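Local coordinates for pyridoxal 5'-phosphate synthase subunit PdxT (Thermus thermophilus, PDB 2YWD), which probably hydrolyses glutamine to glutamate and ammonia and hands the ammonia on to the PdxS subunit for pyridoxal 5'-phosphate synthesis, at residues K89-V92 with P98-G101; L157-R162 with A168-P173; R67-V70 with S74-L77; E27-E30 with E35-E38; R15-A20 with F78-G83. All coordinates share one frame; numbering follows the deposited sequence.

Contact 1 of 5, residues K89-V92 with P98-G101; sequences KEIV and PRLG
The backbones of Lys89 and Gly101 meet at a single close point, their CA atoms 3.6 Å apart, where the chain turns a corner at Lys89 before entering the short strand 90-91. From the other segment Arg99 reaches back across the gap, its chain extended from CG to NE, and its guanidinium takes the Lys89 carbonyl side-on. Arg99 NH2 donates to Lys89 O at 2.8 Å, with the oxygen lying in the guanidinium plane (1° out of it), while Arg99 NE adds a weak bond to the same oxygen at 3.0 Å. A third approach to this group is looser: Glu90 OE1 stands 3.7 Å from Arg99 NH2, a long salt bridge in which carboxylate and guanidinium planes are 66° apart. The remaining nitrogen, Arg99 NH1, bonds to the carbonyls of Gln97 and Pro95, which ties the arginine into its own loop. Alongside the aliphatic part, Ile91 CD1 packs on Arg99 CD at 3.5 Å, the two chains running past each other in opposite directions. Lys89 bends at chi3 and chi4, and this fold brings NZ round to Gly101 O at 2.9 Å. Backbone bonds join Lys89 and Glu90 to strand 103-108, Ile91 packs on Ile85 of helix 82-87 and approaches Arg109, a predicted glutamine-binding residue, and Leu100 rests on Trp86 and Leu87.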
loop_
_atom_site.group_PDB
_atom_site.type_symbol
_atom_site.label_atom_id
_atom_site.label_comp_id
_atom_site.label_asym_id
_atom_site.label_seq_id
_atom_site.Cartn_x
_atom_site.Cartn_y
_atom_site.Cartn_z
ATOM N N LYS A 89 -4.459 10.987 -2.170
ATOM C CA LYS A 89 -5.454 12.043 -2.048
ATOM C C LYS A 89 -6.010 12.380 -3.428
ATOM O O LYS A 89 -7.189 12.711 -3.568
ATOM C CB LYS A 89 -4.830 13.293 -1.419
ATOM C CG LYS A 89 -5.811 14.448 -1.268
ATOM C CD LYS A 89 -5.309 15.481 -0.279
ATOM C CE LYS A 89 -5.230 14.903 1.127
ATOM N NZ LYS A 89 -6.562 14.484 1.649
ATOM N N GLU A 90 -5.158 12.284 -4.447
ATOM C CA GLU A 90 -5.582 12.576 -5.813
ATOM C C GLU A 90 -5.143 11.494 -6.791
ATOM O O GLU A 90 -3.985 11.072 -6.793
ATOM C CB GLU A 90 -5.004 13.915 -6.295
ATOM C CG GLU A 90 -5.448 15.157 -5.518
ATOM C CD GLU A 90 -6.949 15.392 -5.574
ATOM O OE1 GLU A 90 -7.586 14.979 -6.565
ATOM O OE2 GLU A 90 -7.488 16.005 -4.626
ATOM N N ILE A 91 -6.081 11.050 -7.618
ATOM C CA ILE A 91 -5.796 10.055 -8.641
ATOM C C ILE A 91 -5.975 10.800 -9.955
ATOM O O ILE A 91 -7.085 11.215 -10.295
ATOM C CB ILE A 91 -6.778 8.872 -8.581
ATOM C CG1 ILE A 91 -6.641 8.155 -7.235
ATOM C CG2 ILE A 91 -6.500 7.905 -9.731
ATOM C CD1 ILE A 91 -7.619 7.008 -7.045
ATOM N N VAL A 92 -4.875 10.983 -10.680
ATOM C CA VAL A 92 -4.899 11.706 -11.947
ATOM C C VAL A 92 -5.915 11.153 -12.946
ATOM O O VAL A 92 -5.862 9.978 -13.312
ATOM C CB VAL A 92 -3.503 11.695 -12.608
ATOM C CG1 VAL A 92 -3.521 12.540 -13.882
ATOM C CG2 VAL A 92 -2.463 12.217 -11.630
ATOM N N PRO A 98 -13.530 6.280 -5.722
ATOM C CA PRO A 98 -13.613 5.988 -4.286
ATOM C C PRO A 98 -12.230 5.634 -3.747
ATOM O O PRO A 98 -11.549 4.773 -4.303
ATOM C CB PRO A 98 -14.569 4.800 -4.231
ATOM C CG PRO A 98 -15.465 5.031 -5.416
ATOM C CD PRO A 98 -14.488 5.458 -6.484
ATOM N N ARG A 99 -11.815 6.300 -2.672
ATOM C CA ARG A 99 -10.503 6.047 -2.085
ATOM C C ARG A 99 -10.400 6.658 -0.697
ATOM O O ARG A 99 -11.247 7.465 -0.310
ATOM C CB ARG A 99 -9.419 6.649 -2.976
ATOM C CG ARG A 99 -9.542 8.157 -3.140
ATOM C CD ARG A 99 -8.515 8.679 -4.130
ATOM N NE ARG A 99 -8.563 10.130 -4.284
ATOM C CZ ARG A 99 -9.477 10.784 -4.993
ATOM N NH1 ARG A 99 -10.437 10.120 -5.624
ATOM N NH2 ARG A 99 -9.425 12.110 -5.078
ATOM N N LEU A 100 -9.365 6.270 0.047
ATOM C CA LEU A 100 -9.143 6.801 1.391
ATOM C C LEU A 100 -8.620 8.231 1.273
ATOM O O LEU A 100 -9.132 9.142 1.924
ATOM C CB LEU A 100 -8.130 5.940 2.159
ATOM C CG LEU A 100 -7.761 6.451 3.557
ATOM C CD1 LEU A 100 -9.018 6.554 4.422
ATOM C CD2 LEU A 100 -6.748 5.508 4.195
ATOM N N GLY A 101 -7.586 8.410 0.452
ATOM C CA GLY A 101 -7.026 9.728 0.216
ATOM C C GLY A 101 -6.279 10.422 1.340
ATOM O O GLY A 101 -6.266 11.651 1.397
#

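Contact 2 of 5, residues L157-R162 with A168-P173; sequences LPVLVR and ASSFHP
Val159 and Phe171 cross at about a right angle at the end of an antiparallel beta hairpin, strands 157-163 and 166-169; Val159 and Leu160 both face Ala152 of strand 149-154, a classic beta bulge. Val159 CG2 lies 3.9 Å from Phe171 CE2, whereas Leu160 CB meets the same CE2 from the ring edge, near its plane. One ring face receives Ser169 CB, offset toward the rim. Phe171 CG sits between its backbone N and carbonyl carbon (chi1 58°), which folds the ring back over Ser169. A serine at Phe171 would probably open a gap between Val159, Leu160 and Leu181 of helix 180-189, which also touches the ring. Past Phe171 the chain reaches His172, predicted to belong to the charge relay and bonded through ND1 to Glu174. Leu160 CD1 packs on Ser169 CB at 3.7 Å. Val161 and Ala168 pair reciprocally, Val161 N to Ala168 O at 2.9 Å and Ala168 N to Val161 O at 3.0 Å, and the last bond joins Ser170 N to Val159 O, 3.0 Å long and in the carbonyl plane.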
loop_
_atom_site.group_PDB
_atom_site.type_symbol
_atom_site.label_atom_id
_atom_site.label_comp_id
_atom_site.label_asym_id
_atom_site.label_seq_id
_atom_site.Cartn_x
_atom_site.Cartn_y
_atom_site.Cartn_z
ATOM N N LEU A 157 12.610 8.587 -10.092
ATOM C CA LEU A 157 11.177 8.473 -9.829
ATOM C C LEU A 157 10.853 7.760 -8.518
ATOM O O LEU A 157 11.260 6.622 -8.303
ATOM C CB LEU A 157 10.485 7.738 -10.985
ATOM C CG LEU A 157 8.970 7.540 -10.876
ATOM C CD1 LEU A 157 8.252 8.898 -10.900
ATOM C CD2 LEU A 157 8.494 6.663 -12.032
ATOM N N PRO A 158 10.114 8.431 -7.623
ATOM C CA PRO A 158 9.735 7.843 -6.334
ATOM C C PRO A 158 8.858 6.610 -6.553
ATOM O O PRO A 158 7.907 6.666 -7.334
ATOM C CB PRO A 158 8.948 8.966 -5.659
ATOM C CG PRO A 158 9.553 10.203 -6.236
ATOM C CD PRO A 158 9.680 9.839 -7.697
ATOM N N VAL A 159 9.180 5.509 -5.875
ATOM C CA VAL A 159 8.396 4.279 -5.988
ATOM C C VAL A 159 7.992 3.723 -4.623
ATOM O O VAL A 159 7.158 2.825 -4.536
ATOM C CB VAL A 159 9.146 3.187 -6.787
ATOM C CG1 VAL A 159 9.341 3.654 -8.228
ATOM C CG2 VAL A 159 10.480 2.872 -6.136
ATOM N N LEU A 160 8.602 4.247 -3.565
ATOM C CA LEU A 160 8.269 3.849 -2.194
ATOM C C LEU A 160 8.265 5.142 -1.391
ATOM O O LEU A 160 9.286 5.823 -1.303
ATOM C CB LEU A 160 9.303 2.883 -1.606
ATOM C CG LEU A 160 9.004 2.458 -0.156
ATOM C CD1 LEU A 160 7.684 1.687 -0.115
ATOM C CD2 LEU A 160 10.131 1.589 0.395
ATOM N N VAL A 161 7.113 5.489 -0.823
ATOM C CA VAL A 161 7.007 6.724 -0.062
ATOM C C VAL A 161 6.366 6.499 1.296
ATOM O O VAL A 161 5.612 5.547 1.491
ATOM C CB VAL A 161 6.185 7.780 -0.827
ATOM C CG1 VAL A 161 6.816 8.048 -2.187
ATOM C CG2 VAL A 161 4.748 7.304 -0.992
ATOM N N ARG A 162 6.666 7.392 2.230
ATOM C CA ARG A 162 6.129 7.292 3.579
ATOM C C ARG A 162 5.661 8.638 4.118
ATOM O O ARG A 162 6.296 9.668 3.898
ATOM C CB ARG A 162 7.186 6.704 4.519
ATOM C CG ARG A 162 6.780 6.698 5.988
ATOM C CD ARG A 162 7.844 6.067 6.878
ATOM N NE ARG A 162 7.473 6.148 8.290
ATOM C CZ ARG A 162 8.175 5.626 9.294
ATOM N NH1 ARG A 162 9.304 4.969 9.059
ATOM N NH2 ARG A 162 7.747 5.768 10.542
ATOM N N ALA A 168 3.517 3.470 1.161
ATOM C CA ALA A 168 2.955 3.109 -0.137
ATOM C C ALA A 168 4.025 2.791 -1.174
ATOM O O ALA A 168 5.047 3.467 -1.247
ATOM C CB ALA A 168 2.058 4.232 -0.645
ATOM N N SER A 169 3.779 1.758 -1.974
ATOM C CA SER A 169 4.719 1.361 -3.020
ATOM C C SER A 169 3.989 1.128 -4.338
ATOM O O SER A 169 2.828 0.723 -4.350
ATOM C CB SER A 169 5.461 0.077 -2.623
ATOM O OG SER A 169 4.574 -1.024 -2.521
ATOM N N SER A 170 4.664 1.388 -5.452
ATOM C CA SER A 170 4.042 1.157 -6.748
ATOM C C SER A 170 4.402 -0.254 -7.213
ATOM O O SER A 170 3.869 -0.742 -8.216
ATOM C CB SER A 170 4.512 2.197 -7.770
ATOM O OG SER A 170 5.920 2.311 -7.776
ATOM N N PHE A 171 5.299 -0.902 -6.466
ATOM C CA PHE A 171 5.738 -2.266 -6.766
ATOM C C PHE A 171 5.180 -3.275 -5.756
ATOM O O PHE A 171 4.595 -2.894 -4.743
ATOM C CB PHE A 171 7.269 -2.341 -6.802
ATOM C CG PHE A 171 7.933 -1.901 -5.529
ATOM C CD1 PHE A 171 8.209 -2.816 -4.520
ATOM C CD2 PHE A 171 8.291 -0.567 -5.343
ATOM C CE1 PHE A 171 8.831 -2.413 -3.342
ATOM C CE2 PHE A 171 8.918 -0.150 -4.170
ATOM C CZ PHE A 171 9.188 -1.076 -3.166
ATOM N N HIS A 172 5.378 -4.562 -6.038
ATOM C CA HIS A 172 4.854 -5.641 -5.204
ATOM C C HIS A 172 5.890 -6.386 -4.367
ATOM O O HIS A 172 6.464 -7.380 -4.819
ATOM C CB HIS A 172 4.139 -6.662 -6.092
ATOM C CG HIS A 172 2.972 -6.107 -6.844
ATOM N ND1 HIS A 172 1.688 -6.125 -6.344
ATOM C CD2 HIS A 172 2.892 -5.527 -8.065
ATOM C CE1 HIS A 172 0.867 -5.583 -7.226
ATOM N NE2 HIS A 172 1.572 -5.212 -8.280
ATOM N N PRO A 173 6.134 -5.932 -3.132
ATOM C CA PRO A 173 7.122 -6.638 -2.311
ATOM C C PRO A 173 6.661 -8.057 -1.989
ATOM O O PRO A 173 7.481 -8.947 -1.753
ATOM C CB PRO A 173 7.220 -5.766 -1.061
ATOM C CG PRO A 173 5.838 -5.184 -0.952
ATOM C CD PRO A 173 5.535 -4.808 -2.390
#

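Contact 3 of 5, residues R67-V70 with S74-L77; sequences RKRV and SLAL
Ser74 OG is held by two residues that precede it: Arg69 NE donates to it at 2.7 Å, and Glu72 OE1 in the intervening turn is hydrogen-bonded to it as well. The arginine bond is fairly straight (159° at the hydrogen), and OG lies in the guanidinium plane. A second nitrogen takes another atom of the same residue, Arg69 NH2 reaching Ser74 O at 2.9 Å, here from above the carbonyl plane. The side-on grip depends on a curled chain: Arg69 bends at chi2 and chi3 (-70° and -60°), which brings NE and NH2 round to Ser74. Leu75 CB covers one face of the guanidinium and also lies 3.7 Å from Arg69 CB. Meanwhile Ser74 N donates to Arg69 O at 2.9 Å, so backbone and side chain of Arg69 both hold the serine. Arg69 NH1 extends the network to Leu37 O. On the inner side Val70 CG2 presses on Leu77 CD1 at 3.4 Å, tighter than usual carbon contact, and reaches Leu75 O at 3.6 Å. These bonds fix the turn by which helix 62-71 enters strand 76-80, closing the beta-alpha-beta crossover from the adjacent parallel strand 42-45, a connection typical of the alpha/beta core of class I glutamine amidotransferases.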
loop_
_atom_site.group_PDB
_atom_site.type_symbol
_atom_site.label_atom_id
_atom_site.label_comp_id
_atom_site.label_asym_id
_atom_site.label_seq_id
_atom_site.Cartn_x
_atom_site.Cartn_y
_atom_site.Cartn_z
ATOM N N ARG A 67 -10.018 5.872 8.002
ATOM C CA ARG A 67 -9.642 7.283 8.045
ATOM C C ARG A 67 -9.590 7.764 9.498
ATOM O O ARG A 67 -8.661 8.470 9.907
ATOM C CB ARG A 67 -10.643 8.136 7.248
ATOM C CG ARG A 67 -10.272 9.615 7.189
ATOM C CD ARG A 67 -11.217 10.441 6.302
ATOM N NE ARG A 67 -11.161 10.050 4.893
ATOM C CZ ARG A 67 -12.062 9.284 4.285
ATOM N NH1 ARG A 67 -13.112 8.821 4.957
ATOM N NH2 ARG A 67 -11.905 8.965 3.005
ATOM N N LYS A 68 -10.593 7.368 10.271
ATOM C CA LYS A 68 -10.684 7.739 11.678
ATOM C C LYS A 68 -9.524 7.143 12.481
ATOM O O LYS A 68 -8.898 7.828 13.293
ATOM C CB LYS A 68 -12.018 7.251 12.249
ATOM C CG LYS A 68 -12.197 7.508 13.735
ATOM C CD LYS A 68 -13.459 6.837 14.255
ATOM C CE LYS A 68 -13.592 6.998 15.763
ATOM N NZ LYS A 68 -12.400 6.457 16.478
ATOM N N ARG A 69 -9.239 5.868 12.243
ATOM C CA ARG A 69 -8.159 5.176 12.943
ATOM C C ARG A 69 -6.784 5.786 12.657
ATOM O O ARG A 69 -5.976 5.958 13.572
ATOM C CB ARG A 69 -8.160 3.688 12.564
ATOM C CG ARG A 69 -9.359 2.897 13.096
ATOM C CD ARG A 69 -9.282 2.719 14.610
ATOM N NE ARG A 69 -8.076 1.993 14.996
ATOM C CZ ARG A 69 -7.905 0.684 14.829
ATOM N NH1 ARG A 69 -8.869 -0.054 14.292
ATOM N NH2 ARG A 69 -6.756 0.117 15.174
ATOM N N VAL A 70 -6.512 6.102 11.394
ATOM C CA VAL A 70 -5.229 6.694 11.027
ATOM C C VAL A 70 -5.097 8.093 11.621
ATOM O O VAL A 70 -4.031 8.474 12.113
ATOM C CB VAL A 70 -5.067 6.776 9.496
ATOM C CG1 VAL A 70 -3.790 7.527 9.142
ATOM C CG2 VAL A 70 -5.027 5.378 8.914
ATOM N N SER A 74 -3.916 5.230 15.544
ATOM C CA SER A 74 -4.012 3.877 16.079
ATOM C C SER A 74 -3.975 2.791 15.001
ATOM O O SER A 74 -4.295 1.634 15.272
ATOM C CB SER A 74 -5.300 3.726 16.889
ATOM O OG SER A 74 -6.432 3.906 16.057
ATOM N N LEU A 75 -3.587 3.157 13.786
ATOM C CA LEU A 75 -3.528 2.180 12.702
ATOM C C LEU A 75 -2.555 2.581 11.601
ATOM O O LEU A 75 -2.688 3.652 11.003
ATOM C CB LEU A 75 -4.919 1.983 12.092
ATOM C CG LEU A 75 -5.022 0.923 10.991
ATOM C CD1 LEU A 75 -4.678 -0.444 11.576
ATOM C CD2 LEU A 75 -6.427 0.916 10.398
ATOM N N ALA A 76 -1.577 1.717 11.340
ATOM C CA ALA A 76 -0.588 1.963 10.295
ATOM C C ALA A 76 -1.092 1.305 9.017
ATOM O O ALA A 76 -1.725 0.252 9.067
ATOM C CB ALA A 76 0.755 1.374 10.687
ATOM N N LEU A 77 -0.793 1.924 7.880
ATOM C CA LEU A 77 -1.231 1.424 6.581
ATOM C C LEU A 77 -0.076 1.234 5.611
ATOM O O LEU A 77 0.857 2.032 5.574
ATOM C CB LEU A 77 -2.215 2.409 5.944
ATOM C CG LEU A 77 -3.465 2.786 6.731
ATOM C CD1 LEU A 77 -4.244 3.839 5.956
ATOM C CD2 LEU A 77 -4.315 1.542 6.963
#

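Contact 4 of 5, residues E27-E30 with E35-E38; sequences EAKE and EHLE
Lys29 starts the edge strand 29-31 and points its side chain at His36, in a 3-10 turn that runs through 35-37. Its chain leaves the backbone with CG anti to N (chi1 165°), bends at chi2 and then runs extended, which carries CE over one face of the imidazole, offset toward the rim. CE stands 4.0 Å from the ring centroid and only 16° off the ring normal, the geometry of a CH-pi contact; its nearest ring atom is His36 CG, at 3.8 Å. The two side chains cross at about a right angle. Lys29 NZ ends 4.0 Å from His36 NE2, close but not in contact. Next along the strand, Glu30 takes part through its carbonyl: Glu30 O is 3.5 Å from His36 ND1, at an angle too poor for a hydrogen bond. That ring nitrogen instead accepts from Arg32 N, which holds the imidazole under the lysine; with this bond and the nearby lysine, a positive charge on the ring would probably be disfavoured. The Glu30 carboxylate turns away and pairs with Arg32. The contact lies at the protein surface, on an outer edge of the large mixed sheet; Lys29 is backbone-bonded to the neighbouring strand 5-8, helix 14-22 covers Ala28 through Lys18 and Leu21, and Leu37 packs on helix 62-71.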
loop_
_atom_site.group_PDB
_atom_site.type_symbol
_atom_site.label_atom_id
_atom_site.label_comp_id
_atom_site.label_asym_id
_atom_site.label_seq_id
_atom_site.Cartn_x
_atom_site.Cartn_y
_atom_site.Cartn_z
ATOM N N GLU A 27 0.244 -14.359 11.385
ATOM C CA GLU A 27 -0.910 -15.004 10.774
ATOM C C GLU A 27 -1.860 -13.842 10.523
ATOM O O GLU A 27 -2.571 -13.397 11.422
ATOM C CB GLU A 27 -1.542 -16.030 11.718
ATOM C CG GLU A 27 -0.839 -17.379 11.698
ATOM C CD GLU A 27 -0.817 -18.002 10.309
ATOM O OE1 GLU A 27 -1.907 -18.189 9.723
ATOM O OE2 GLU A 27 0.287 -18.304 9.803
ATOM N N ALA A 28 -1.833 -13.338 9.294
ATOM C CA ALA A 28 -2.639 -12.193 8.899
ATOM C C ALA A 28 -4.142 -12.404 8.957
ATOM O O ALA A 28 -4.658 -13.448 8.565
ATOM C CB ALA A 28 -2.239 -11.747 7.502
ATOM N N LYS A 29 -4.837 -11.387 9.450
ATOM C CA LYS A 29 -6.286 -11.424 9.544
ATOM C C LYS A 29 -6.869 -10.858 8.253
ATOM O O LYS A 29 -6.480 -9.780 7.807
ATOM C CB LYS A 29 -6.753 -10.591 10.745
ATOM C CG LYS A 29 -8.242 -10.257 10.758
ATOM C CD LYS A 29 -9.111 -11.501 10.680
ATOM C CE LYS A 29 -10.589 -11.132 10.576
ATOM N NZ LYS A 29 -11.467 -12.337 10.464
ATOM N N GLU A 30 -7.785 -11.598 7.639
ATOM C CA GLU A 30 -8.419 -11.127 6.416
ATOM C C GLU A 30 -9.523 -10.149 6.798
ATOM O O GLU A 30 -10.466 -10.506 7.499
ATOM C CB GLU A 30 -8.986 -12.306 5.616
ATOM C CG GLU A 30 -7.919 -13.092 4.872
ATOM C CD GLU A 30 -8.471 -14.287 4.121
ATOM O OE1 GLU A 30 -9.630 -14.226 3.666
ATOM O OE2 GLU A 30 -7.736 -15.283 3.970
ATOM N N GLU A 35 -15.783 -4.309 11.282
ATOM C CA GLU A 35 -15.535 -4.878 12.603
ATOM C C GLU A 35 -14.173 -5.562 12.671
ATOM O O GLU A 35 -13.577 -5.660 13.740
ATOM C CB GLU A 35 -16.614 -5.906 12.963
ATOM C CG GLU A 35 -17.998 -5.342 13.247
ATOM C CD GLU A 35 -18.639 -4.698 12.033
ATOM O OE1 GLU A 35 -18.511 -5.260 10.922
ATOM O OE2 GLU A 35 -19.281 -3.637 12.198
ATOM N N HIS A 36 -13.694 -6.039 11.526
ATOM C CA HIS A 36 -12.407 -6.726 11.456
ATOM C C HIS A 36 -11.219 -5.815 11.748
ATOM O O HIS A 36 -10.107 -6.294 11.983
ATOM C CB HIS A 36 -12.227 -7.355 10.073
ATOM C CG HIS A 36 -13.209 -8.441 9.766
ATOM N ND1 HIS A 36 -13.403 -8.925 8.491
ATOM C CD2 HIS A 36 -14.044 -9.145 10.568
ATOM C CE1 HIS A 36 -14.316 -9.879 8.518
ATOM N NE2 HIS A 36 -14.722 -10.033 9.766
ATOM N N LEU A 37 -11.449 -4.506 11.727
ATOM C CA LEU A 37 -10.382 -3.543 11.985
ATOM C C LEU A 37 -10.051 -3.448 13.472
ATOM O O LEU A 37 -8.963 -3.013 13.853
ATOM C CB LEU A 37 -10.787 -2.158 11.471
ATOM C CG LEU A 37 -11.018 -1.996 9.968
ATOM C CD1 LEU A 37 -11.609 -0.627 9.701
ATOM C CD2 LEU A 37 -9.704 -2.174 9.214
ATOM N N GLU A 38 -10.993 -3.859 14.313
ATOM C CA GLU A 38 -10.798 -3.796 15.754
ATOM C C GLU A 38 -9.631 -4.662 16.205
ATOM O O GLU A 38 -9.534 -5.834 15.841
ATOM C CB GLU A 38 -12.077 -4.232 16.470
ATOM C CG GLU A 38 -12.016 -4.113 17.978
ATOM C CD GLU A 38 -13.330 -4.484 18.635
ATOM O OE1 GLU A 38 -13.766 -5.647 18.484
ATOM O OE2 GLU A 38 -13.928 -3.612 19.299
#

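Contact 5 of 5, residues R15-A20 with F78-G83; sequences REHKEA and FGTCAG
The sharp turn from strand 76-80 into helix 82-87 at Cys81, consistent with a nucleophile elbow, is reached from helix 14-22 by one buried hydrogen bond between His17 and Thr80. Cys81, the predicted nucleophile, has the strained backbone expected of such an elbow (phi positive, 61°), and Gly83 N closes the turn on Thr80 O at 3.0 Å. Just before it, Thr80 OG1 lies 2.9 Å from His17 NE2, at the edge of the imidazole and near its plane, with an angle of 157°. The two side chains approach from opposite directions. Thr80 OG1 sits between backbone N and carbonyl carbon (chi1 60°), and this rotation turns the hydroxyl to the histidine while CG2 remains 3.6 Å from His17 CE1. CG2 also rests over one face of Phe78. The other ring nitrogen, His17 ND1, is bonded to His182 NE2, and the ring touches Glu174, predicted to belong to the charge relay. A leucine in place of His17 would probably leave Thr80 OG1 and His182 NE2 without this partner and set the threonine hydroxyl free to turn. With both ring nitrogens bonded, the imidazole should be held against rotation, and it links helices 14-22 and 180-189 to the residue before the predicted nucleophile.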
loop_
_atom_site.group_PDB
_atom_site.type_symbol
_atom_site.label_atom_id
_atom_site.label_comp_id
_atom_site.label_asym_id
_atom_site.label_seq_id
_atom_site.Cartn_x
_atom_site.Cartn_y
_atom_site.Cartn_z
ATOM N N ARG A 15 -3.892 -12.680 -0.765
ATOM C CA ARG A 15 -3.271 -13.977 -0.499
ATOM C C ARG A 15 -1.748 -13.856 -0.429
ATOM O O ARG A 15 -1.124 -14.331 0.519
ATOM C CB ARG A 15 -3.660 -14.974 -1.599
ATOM C CG ARG A 15 -2.981 -16.340 -1.513
ATOM C CD ARG A 15 -3.404 -17.211 -2.700
ATOM N NE ARG A 15 -3.008 -16.613 -3.973
ATOM C CZ ARG A 15 -3.565 -16.892 -5.150
ATOM N NH1 ARG A 15 -4.557 -17.769 -5.231
ATOM N NH2 ARG A 15 -3.135 -16.286 -6.250
ATOM N N GLU A 16 -1.155 -13.213 -1.430
ATOM C CA GLU A 16 0.294 -13.050 -1.478
ATOM C C GLU A 16 0.867 -12.313 -0.265
ATOM O O GLU A 16 1.976 -12.619 0.181
ATOM C CB GLU A 16 0.704 -12.318 -2.761
ATOM C CG GLU A 16 0.665 -13.159 -4.036
ATOM C CD GLU A 16 -0.735 -13.577 -4.453
ATOM O OE1 GLU A 16 -1.719 -12.929 -4.027
ATOM O OE2 GLU A 16 -0.849 -14.552 -5.225
ATOM N N HIS A 17 0.132 -11.335 0.260
ATOM C CA HIS A 17 0.609 -10.602 1.435
ATOM C C HIS A 17 0.530 -11.472 2.690
ATOM O O HIS A 17 1.404 -11.403 3.559
ATOM C CB HIS A 17 -0.195 -9.310 1.637
ATOM C CG HIS A 17 0.302 -8.155 0.816
ATOM N ND1 HIS A 17 1.498 -7.517 1.074
ATOM C CD2 HIS A 17 -0.242 -7.514 -0.246
ATOM C CE1 HIS A 17 1.668 -6.533 0.209
ATOM N NE2 HIS A 17 0.625 -6.509 -0.603
ATOM N N LYS A 18 -0.516 -12.288 2.788
ATOM C CA LYS A 18 -0.658 -13.176 3.939
ATOM C C LYS A 18 0.521 -14.148 3.956
ATOM O O LYS A 18 1.093 -14.426 5.006
ATOM C CB LYS A 18 -1.965 -13.965 3.857
ATOM C CG LYS A 18 -3.220 -13.110 3.893
ATOM C CD LYS A 18 -4.483 -13.971 3.881
ATOM C CE LYS A 18 -4.700 -14.695 5.212
ATOM N NZ LYS A 18 -3.612 -15.652 5.560
ATOM N N GLU A 19 0.875 -14.659 2.781
ATOM C CA GLU A 19 1.989 -15.592 2.654
ATOM C C GLU A 19 3.298 -14.908 3.019
ATOM O O GLU A 19 4.138 -15.484 3.711
ATOM C CB GLU A 19 2.071 -16.126 1.225
ATOM C CG GLU A 19 0.893 -16.987 0.820
ATOM C CD GLU A 19 0.927 -17.358 -0.648
ATOM O OE1 GLU A 19 0.028 -18.104 -1.095
ATOM O OE2 GLU A 19 1.852 -16.903 -1.357
ATOM N N ALA A 20 3.472 -13.675 2.553
ATOM C CA ALA A 20 4.683 -12.926 2.848
ATOM C C ALA A 20 4.790 -12.673 4.349
ATOM O O ALA A 20 5.879 -12.736 4.922
ATOM C CB ALA A 20 4.684 -11.600 2.088
ATOM N N PHE A 78 -0.160 0.173 4.818
ATOM C CA PHE A 78 0.837 -0.129 3.800
ATOM C C PHE A 78 0.033 -0.500 2.557
ATOM O O PHE A 78 -0.645 -1.527 2.535
ATOM C CB PHE A 78 1.723 -1.311 4.228
ATOM C CG PHE A 78 2.836 -1.641 3.248
ATOM C CD1 PHE A 78 3.189 -0.754 2.233
ATOM C CD2 PHE A 78 3.549 -2.836 3.367
ATOM C CE1 PHE A 78 4.234 -1.051 1.352
ATOM C CE2 PHE A 78 4.595 -3.141 2.495
ATOM C CZ PHE A 78 4.940 -2.249 1.485
ATOM N N GLY A 79 0.085 0.357 1.543
ATOM C CA GLY A 79 -0.637 0.091 0.315
ATOM C C GLY A 79 0.331 -0.244 -0.801
ATOM O O GLY A 79 1.319 0.459 -0.999
ATOM N N THR A 80 0.050 -1.320 -1.526
ATOM C CA THR A 80 0.900 -1.754 -2.625
ATOM C C THR A 80 0.090 -1.777 -3.915
ATOM O O THR A 80 -0.942 -2.440 -3.985
ATOM C CB THR A 80 1.463 -3.174 -2.372
ATOM O OG1 THR A 80 0.380 -4.112 -2.243
ATOM C CG2 THR A 80 2.276 -3.191 -1.095
ATOM N N CYS A 81 0.563 -1.053 -4.928
ATOM C CA CYS A 81 -0.122 -1.006 -6.219
ATOM C C CYS A 81 -1.521 -0.424 -6.004
ATOM O O CYS A 81 -1.658 0.768 -5.731
ATOM C CB CYS A 81 -0.189 -2.421 -6.816
ATOM S SG CYS A 81 -1.009 -2.579 -8.443
ATOM N N ALA A 82 -2.553 -1.255 -6.113
ATOM C CA ALA A 82 -3.927 -0.795 -5.902
ATOM C C ALA A 82 -4.032 -0.104 -4.544
ATOM O O ALA A 82 -4.740 0.890 -4.392
ATOM C CB ALA A 82 -4.885 -1.979 -5.952
ATOM N N GLY A 83 -3.329 -0.652 -3.556
ATOM C CA GLY A 83 -3.344 -0.074 -2.223
ATOM C C GLY A 83 -2.743 1.322 -2.182
ATOM O O GLY A 83 -3.197 2.169 -1.409
#

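Overall arrangement
Contacts 2, 3, 4 and 5 all reach the seven-stranded mixed sheet, whereas contact 1 belongs to the small three-stranded one. Along the chain, contacts 4 and 3, in that order, fall between the two segments of contact 5; contacts 1 and 2 follow. Contacts 2 and 5 have centres 12 Å apart and meet on adjacent strands: Ser169 bonds to Gly79 and Cys81, and His172 packs on Cys81, bringing predicted nucleophile and charge relay together. Contact 3 shares strand 76-80 with contact 5 and touches both contact 4, through Arg69 and Leu37, and contact 1, through Arg67 and Leu100. Contacts 2 and 4, about 24 Å apart between centres, lie on opposite sides of the chain's centre.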